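Local coordinates for protein dipeptide Epimerase (Enterococcus faecalis V583, PDB 3K1G) that belongs to the mandelate racemase/muconate lactonizing enzyme family of the enolase superfamily and binds a serine and tyrosine pair beside a magnesium ion, at residues A[132-137]-A[157-162]. Sequence-based numbering, arbitrary orientation.
Sequences DITLGI and TLKIKV. With TYR (tyrosine), chain J; SER (serine), chain I.
A beta-alpha-beta unit of the C-terminal barrel domain brings strands 128-135 and 157-161 side by side in parallel, and Thr134 pairs with Lys159 where the strands face the ligand pocket. Three backbone hydrogen bonds join them. Lys159 N donates to Ile133 O at 3.0 Å. Lys159 O accepts Leu135 N at 2.7 Å, with the N-H bent to 140°. The third runs from Lys161 N to Leu135 O at 3.1 Å and is straighter.

On the pocket side, Lys159 lies alongside Thr134, and its CD is 3.4 Å from Thr134 OG1. CG of Lys159 is anti to the backbone N (chi1 -176°) and the chain stays extended. NZ thereby reaches O of the bound tyrosine at 2.8 Å. It also forms salt bridges with Asp318 and Glu215. Lys161 takes another route: its chain bends at chi2 (-73°), and CG passes 3.8 Å from Thr134 CG2. Its NZ makes weak hydrogen bonds to tyrosine OXT and serine O, and further bonds to Asp189 and Asn191. The two ammonium groups thus meet different oxygens of one carboxylate, and would probably stabilise its negative charge. Thr134 OG1 is hydrogen-bonded to Asp320 and lies close to the serine N.

The opposite face carries Ile133, Leu135, Leu158 and Ile160. Ile133 CG2 rests against Leu158 CD2 at 3.6 Å, the two side chains pointing the same way. Beyond the strand, Ile137 crosses Lys161 at about a right angle, with CG1 on CB.

Helix 140-153, the link between the strands, packs on Ile133, Leu135, Leu158 and Ile160. Helix 166-180 touches Ile137, Ile160 and Val162. Strand 185-189 continues the sheet beyond strand 157-161.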
ATOM      1  N   ASP A 132      -0.829   9.393  -6.167  1.00 32.22           N
ATOM      2  CA  ASP A 132      -2.092   9.666  -6.815  1.00 35.80           C
ATOM      3  C   ASP A 132      -3.042   9.826  -5.630  1.00 36.11           C
ATOM      4  O   ASP A 132      -2.601   9.937  -4.479  1.00 34.18           O
ATOM      5  CB  ASP A 132      -2.528   8.468  -7.681  1.00 35.90           C
ATOM      6  CG  ASP A 132      -2.685   7.173  -6.879  1.00 36.87           C
ATOM      7  OD1 ASP A 132      -3.017   7.258  -5.676  1.00 37.24           O
ATOM      8  OD2 ASP A 132      -2.498   6.070  -7.452  1.00 32.27           O
ATOM      9  N   ILE A 133      -4.336   9.861  -5.913  1.00 38.30           N
ATOM     10  CA  ILE A 133      -5.350   9.940  -4.874  1.00 38.80           C
ATOM     11  C   ILE A 133      -6.472   9.106  -5.470  1.00 41.44           C
ATOM     12  O   ILE A 133      -6.742   9.191  -6.670  1.00 42.25           O
ATOM     13  CB  ILE A 133      -5.799  11.390  -4.592  1.00 40.46           C
ATOM     14  CG1 ILE A 133      -6.646  11.418  -3.316  1.00 40.58           C
ATOM     15  CG2 ILE A 133      -6.586  11.953  -5.777  1.00 37.81           C
ATOM     16  CD1 ILE A 133      -6.877  12.817  -2.752  1.00 40.86           C
ATOM     17  N   THR A 134      -7.101   8.277  -4.648  1.00 41.55           N
ATOM     18  CA  THR A 134      -8.150   7.396  -5.135  1.00 42.99           C
ATOM     19  C   THR A 134      -9.556   7.981  -5.072  1.00 42.64           C
ATOM     20  O   THR A 134      -9.834   8.894  -4.290  1.00 41.75           O
ATOM     21  CB  THR A 134      -8.124   6.050  -4.363  1.00 44.05           C
ATOM     22  OG1 THR A 134      -6.805   5.494  -4.421  1.00 45.35           O
ATOM     23  CG2 THR A 134      -9.095   5.056  -4.976  1.00 45.17           C
ATOM     24  N   LEU A 135     -10.425   7.459  -5.934  1.00 40.94           N
ATOM     25  CA  LEU A 135     -11.821   7.863  -5.986  1.00 41.78           C
ATOM     26  C   LEU A 135     -12.621   6.587  -5.799  1.00 41.25           C
ATOM     27  O   LEU A 135     -12.604   5.698  -6.657  1.00 40.49           O
ATOM     28  CB  LEU A 135     -12.169   8.492  -7.339  1.00 43.31           C
ATOM     29  CG  LEU A 135     -11.494   9.799  -7.750  1.00 42.98           C
ATOM     30  CD1 LEU A 135     -12.048  10.231  -9.093  1.00 43.91           C
ATOM     31  CD2 LEU A 135     -11.736  10.877  -6.710  1.00 42.77           C
ATOM     32  N   GLY A 136     -13.300   6.487  -4.661  1.00 43.22           N
ATOM     33  CA  GLY A 136     -14.101   5.311  -4.373  1.00 44.34           C
ATOM     34  C   GLY A 136     -15.298   5.219  -5.292  1.00 45.15           C
ATOM     35  O   GLY A 136     -15.812   6.240  -5.749  1.00 44.82           O
ATOM     36  N   ILE A 137     -15.739   3.993  -5.560  1.00 46.17           N
ATOM     37  CA  ILE A 137     -16.873   3.759  -6.435  1.00 48.06           C
ATOM     38  C   ILE A 137     -18.007   4.684  -6.037  1.00 51.12           C
ATOM     39  O   ILE A 137     -18.191   4.974  -4.854  1.00 51.51           O
ATOM     40  CB  ILE A 137     -17.352   2.293  -6.351  1.00 46.88           C
ATOM     41  CG1 ILE A 137     -16.220   1.358  -6.777  1.00 45.44           C
ATOM     42  CG2 ILE A 137     -18.579   2.088  -7.232  1.00 46.36           C
ATOM     43  CD1 ILE A 137     -16.598  -0.107  -6.791  1.00 42.49           C
ATOM     44  N   THR A 157      -2.460  12.421 -11.097  1.00 41.91           N
ATOM     45  CA  THR A 157      -2.859  11.041 -11.326  1.00 40.47           C
ATOM     46  C   THR A 157      -4.043  10.722 -10.432  1.00 39.61           C
ATOM     47  O   THR A 157      -4.112  11.173  -9.292  1.00 39.87           O
ATOM     48  CB  THR A 157      -1.723  10.047 -11.010  1.00 39.51           C
ATOM     49  OG1 THR A 157      -0.554  10.404 -11.756  1.00 40.95           O
ATOM     50  CG2 THR A 157      -2.143   8.625 -11.383  1.00 38.07           C
ATOM     51  N   LEU A 158      -4.980   9.948 -10.953  1.00 39.33           N
ATOM     52  CA  LEU A 158      -6.145   9.587 -10.178  1.00 39.52           C
ATOM     53  C   LEU A 158      -6.373   8.093 -10.264  1.00 39.70           C
ATOM     54  O   LEU A 158      -6.267   7.499 -11.339  1.00 37.65           O
ATOM     55  CB  LEU A 158      -7.382  10.328 -10.693  1.00 40.10           C
ATOM     56  CG  LEU A 158      -7.296  11.856 -10.715  1.00 41.91           C
ATOM     57  CD1 LEU A 158      -8.618  12.426 -11.199  1.00 41.46           C
ATOM     58  CD2 LEU A 158      -6.970  12.381  -9.331  1.00 40.02           C
ATOM     59  N   LYS A 159      -6.651   7.484  -9.117  1.00 39.88           N
ATOM     60  CA  LYS A 159      -6.939   6.061  -9.072  1.00 42.06           C
ATOM     61  C   LYS A 159      -8.464   6.003  -9.019  1.00 42.05           C
ATOM     62  O   LYS A 159      -9.085   6.606  -8.148  1.00 42.28           O
ATOM     63  CB  LYS A 159      -6.320   5.413  -7.823  1.00 42.33           C
ATOM     64  CG  LYS A 159      -6.510   3.896  -7.760  1.00 43.47           C
ATOM     65  CD  LYS A 159      -5.628   3.257  -6.695  1.00 43.70           C
ATOM     66  CE  LYS A 159      -5.800   1.750  -6.674  1.00 45.62           C
ATOM     67  NZ  LYS A 159      -4.843   1.089  -5.742  1.00 45.90           N
ATOM     68  N   ILE A 160      -9.061   5.293  -9.968  1.00 42.22           N
ATOM     69  CA  ILE A 160     -10.508   5.193 -10.050  1.00 41.90           C
ATOM     70  C   ILE A 160     -11.000   3.776  -9.812  1.00 41.29           C
ATOM     71  O   ILE A 160     -10.632   2.855 -10.535  1.00 40.15           O
ATOM     72  CB  ILE A 160     -10.996   5.663 -11.438  1.00 43.14           C
ATOM     73  CG1 ILE A 160     -10.515   7.095 -11.686  1.00 42.48           C
ATOM     74  CG2 ILE A 160     -12.517   5.557 -11.525  1.00 41.07           C
ATOM     75  CD1 ILE A 160     -10.719   7.570 -13.107  1.00 45.93           C
ATOM     76  N   LYS A 161     -11.844   3.613  -8.797  1.00 40.98           N
ATOM     77  CA  LYS A 161     -12.393   2.305  -8.458  1.00 41.63           C
ATOM     78  C   LYS A 161     -13.618   1.969  -9.303  1.00 42.09           C
ATOM     79  O   LYS A 161     -14.426   2.842  -9.618  1.00 41.33           O
ATOM     80  CB  LYS A 161     -12.764   2.265  -6.970  1.00 43.24           C
ATOM     81  CG  LYS A 161     -11.570   2.334  -6.022  1.00 41.75           C
ATOM     82  CD  LYS A 161     -10.810   1.015  -6.026  1.00 42.64           C
ATOM     83  CE  LYS A 161      -9.676   1.016  -5.013  1.00 42.66           C
ATOM     84  NZ  LYS A 161      -8.980  -0.300  -4.983  1.00 41.85           N
ATOM     85  N   VAL A 162     -13.746   0.696  -9.662  1.00 41.92           N
ATOM     86  CA  VAL A 162     -14.859   0.223 -10.470  1.00 43.59           C
ATOM     87  C   VAL A 162     -15.088  -1.229 -10.095  1.00 45.28           C
ATOM     88  O   VAL A 162     -14.225  -1.849  -9.473  1.00 45.49           O
ATOM     89  CB  VAL A 162     -14.535   0.297 -11.990  1.00 43.14           C
ATOM     90  CG1 VAL A 162     -14.251   1.737 -12.400  1.00 42.41           C
ATOM     91  CG2 VAL A 162     -13.343  -0.589 -12.317  1.00 43.70           C
TER
HETATM   92  N   TYR J 356      -6.136   0.234  -1.282  1.00 41.93           N
HETATM   93  CA  TYR J 356      -6.673  -1.061  -1.706  1.00 41.83           C
HETATM   94  C   TYR J 356      -6.316  -1.386  -3.151  1.00 42.41           C
HETATM   95  O   TYR J 356      -5.417  -0.717  -3.701  1.00 40.73           O
HETATM   96  CB  TYR J 356      -8.196  -1.091  -1.542  1.00 42.27           C
HETATM   97  CG  TYR J 356      -8.667  -1.118  -0.105  1.00 42.87           C
HETATM   98  CD1 TYR J 356      -9.860  -0.503   0.262  1.00 43.45           C
HETATM   99  CD2 TYR J 356      -7.921  -1.761   0.890  1.00 44.23           C
HETATM  100  CE1 TYR J 356     -10.306  -0.520   1.581  1.00 42.20           C
HETATM  101  CE2 TYR J 356      -8.359  -1.781   2.218  1.00 42.87           C
HETATM  102  CZ  TYR J 356      -9.553  -1.156   2.551  1.00 43.17           C
HETATM  103  OH  TYR J 356      -9.992  -1.143   3.854  1.00 40.77           O
HETATM  104  OXT TYR J 356      -6.936  -2.324  -3.704  1.00 43.04           O
HETATM  105  N   SER I 355      -5.857   3.775  -2.337  1.00 42.13           N
HETATM  106  CA  SER I 355      -5.762   2.629  -1.380  1.00 43.74           C
HETATM  107  C   SER I 355      -6.402   1.359  -1.939  1.00 42.87           C
HETATM  108  O   SER I 355      -7.112   1.398  -2.949  1.00 43.91           O
HETATM  109  CB  SER I 355      -6.412   3.005  -0.041  1.00 44.19           C
HETATM  110  OG  SER I 355      -7.698   3.573  -0.228  1.00 45.89           O